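Local coordinates for uncharacterized novel protein (Burkholderia pseudomallei K96243, PDB 3FJV) that is of unknown function and belongs to the DUF3501 family, built around an antiparallel beta sheet with flanking helices, at residues P124-A129 / G168-H173. Sequence-based numbering, arbitrary orientation.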
loop_
_atom_site.group_PDB
_atom_site.type_symbol
_atom_site.label_atom_id
_atom_site.label_comp_id
_atom_site.label_asym_id
_atom_site.label_seq_id
_atom_site.Cartn_x
_atom_site.Cartn_y
_atom_site.Cartn_z
ATOM N N PRO A 124 -0.951 19.881 -22.091
ATOM C CA PRO A 124 -0.708 18.653 -21.326
ATOM C C PRO A 124 -1.943 18.248 -20.517
ATOM O O PRO A 124 -2.773 19.113 -20.179
ATOM C CB PRO A 124 0.423 19.011 -20.378
ATOM C CG PRO A 124 0.777 20.463 -20.591
ATOM C CD PRO A 124 -0.123 21.028 -21.658
ATOM N N VAL A 125 -2.080 16.945 -20.276
ATOM C CA VAL A 125 -3.158 16.376 -19.456
ATOM C C VAL A 125 -2.593 15.682 -18.200
ATOM O O VAL A 125 -1.899 14.677 -18.263
ATOM C CB VAL A 125 -4.066 15.405 -20.259
ATOM C CG1 VAL A 125 -5.037 14.580 -19.278
ATOM C CG2 VAL A 125 -4.841 16.185 -21.323
ATOM N N TYR A 126 -2.931 16.234 -17.042
ATOM C CA TYR A 126 -2.523 15.660 -15.736
ATOM C C TYR A 126 -3.468 14.541 -15.324
ATOM O O TYR A 126 -4.670 14.611 -15.554
ATOM C CB TYR A 126 -2.405 16.725 -14.650
ATOM C CG TYR A 126 -1.166 17.574 -14.822
ATOM C CD1 TYR A 126 -1.066 18.491 -15.865
ATOM C CD2 TYR A 126 -0.051 17.394 -13.991
ATOM C CE1 TYR A 126 0.119 19.229 -16.072
ATOM C CE2 TYR A 126 1.112 18.140 -14.154
ATOM C CZ TYR A 126 1.203 19.041 -15.216
ATOM O OH TYR A 126 2.349 19.771 -15.406
ATOM N N ALA A 127 -2.895 13.473 -14.756
ATOM C CA ALA A 127 -3.660 12.369 -14.234
ATOM C C ALA A 127 -4.540 12.843 -13.099
ATOM O O ALA A 127 -4.153 13.712 -12.325
ATOM C CB ALA A 127 -2.729 11.239 -13.737
ATOM N N ILE A 128 -5.747 12.311 -13.056
ATOM C CA ILE A 128 -6.620 12.431 -11.886
ATOM C C ILE A 128 -6.528 11.090 -11.197
ATOM O O ILE A 128 -6.876 10.061 -11.805
ATOM C CB ILE A 128 -8.096 12.724 -12.264
ATOM C CG1 ILE A 128 -8.196 13.992 -13.117
ATOM C CG2 ILE A 128 -8.947 12.870 -11.000
ATOM C CD1 ILE A 128 -7.661 15.221 -12.419
ATOM N N ALA A 129 -6.035 11.092 -9.956
ATOM C CA ALA A 129 -5.693 9.862 -9.227
ATOM C C ALA A 129 -6.674 9.438 -8.154
ATOM O O ALA A 129 -7.224 10.280 -7.437
ATOM C CB ALA A 129 -4.299 10.024 -8.589
ATOM N N GLY A 168 5.452 12.932 -18.858
ATOM C CA GLY A 168 6.380 13.627 -17.952
ATOM C C GLY A 168 5.917 13.611 -16.503
ATOM O O GLY A 168 4.858 13.082 -16.182
ATOM N N CYS A 169 6.731 14.183 -15.630
ATOM C CA CYS A 169 6.347 14.417 -14.243
ATOM C C CYS A 169 6.995 15.730 -13.769
ATOM O O CYS A 169 8.198 15.925 -13.965
ATOM C CB CYS A 169 6.866 13.273 -13.371
ATOM S SG CYS A 169 6.323 13.368 -11.636
ATOM N N ASP A 170 6.223 16.577 -13.097
ATOM C CA ASP A 170 6.740 17.845 -12.604
ATOM C C ASP A 170 6.732 17.955 -11.086
ATOM O O ASP A 170 6.863 19.057 -10.557
ATOM C CB ASP A 170 6.009 19.045 -13.250
ATOM C CG ASP A 170 4.546 19.167 -12.836
ATOM O OD1 ASP A 170 4.046 18.377 -11.994
ATOM O OD2 ASP A 170 3.888 20.084 -13.357
ATOM N N HIS A 171 6.593 16.817 -10.404
ATOM C CA HIS A 171 6.849 16.757 -8.990
ATOM C C HIS A 171 8.288 17.262 -8.674
ATOM O O HIS A 171 9.255 16.859 -9.323
ATOM C CB HIS A 171 6.621 15.345 -8.434
ATOM C CG HIS A 171 6.569 15.277 -6.935
ATOM N ND1 HIS A 171 7.704 15.368 -6.143
ATOM C CD2 HIS A 171 5.522 15.130 -6.080
ATOM C CE1 HIS A 171 7.355 15.278 -4.869
ATOM N NE2 HIS A 171 6.038 15.131 -4.799
ATOM N N PRO A 172 8.426 18.131 -7.664
ATOM C CA PRO A 172 9.740 18.697 -7.348
ATOM C C PRO A 172 10.781 17.711 -6.948
ATOM O O PRO A 172 11.944 17.957 -7.208
ATOM C CB PRO A 172 9.441 19.644 -6.177
ATOM C CG PRO A 172 8.057 20.070 -6.443
ATOM C CD PRO A 172 7.394 18.764 -6.846
ATOM N N HIS A 173 10.400 16.607 -6.322
ATOM C CA HIS A 173 11.382 15.530 -6.040
ATOM C C HIS A 173 11.450 14.413 -7.090
ATOM O O HIS A 173 12.122 13.423 -6.856
ATOM C CB HIS A 173 11.149 14.933 -4.649
ATOM C CG HIS A 173 11.317 15.939 -3.559
ATOM N ND1 HIS A 173 12.557 16.299 -3.072
ATOM C CD2 HIS A 173 10.419 16.725 -2.919
ATOM C CE1 HIS A 173 12.412 17.236 -2.151
ATOM N NE2 HIS A 173 11.128 17.518 -2.041
#
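Tyr-126 and Asp-170 link strand 125-129 of the antiparallel sheet to the chain just after strand 165-169. These two strands are not neighbours: strand 115-119 runs between them, and the nearest CA atoms across the gap, those of Tyr-126 and Cys-169, are still 9.1 Å apart. The phenol bridges this distance by donating a hydrogen bond from Tyr-126 OH to Asp-170 OD2, 2.6 Å long. Its approach is from above the carboxylate, 55° out of that plane, whereas the carboxylate carbon CG lies at the ring edge, in the plane of the ring. Ring and carboxylate planes are 37° apart, and Asp-170 OD1 sits 3.7 Å from Tyr-126 CE2, so the carboxylate also packs along the rim of the phenol. Tyr-126 holds CG anti to its carbonyl carbon (chi1 -74°), which, with the length of the ring, lets the hydroxyl reach over the middle strand, where the ring meets that of Phe-116. Backbone bonds from Val-125 to Leu-117 and from Ala-127 to Val-115 pair the residues before and after the tyrosine with that same strand, 115-119. The second oxygen, Asp-170 OD1, forms a salt bridge with Arg-114, which would probably stabilise the charged carboxylate and limit its rotation. The chain after Asp-170 is held in turn by His-173 N donating to His-171 ND1 at 3.0 Å.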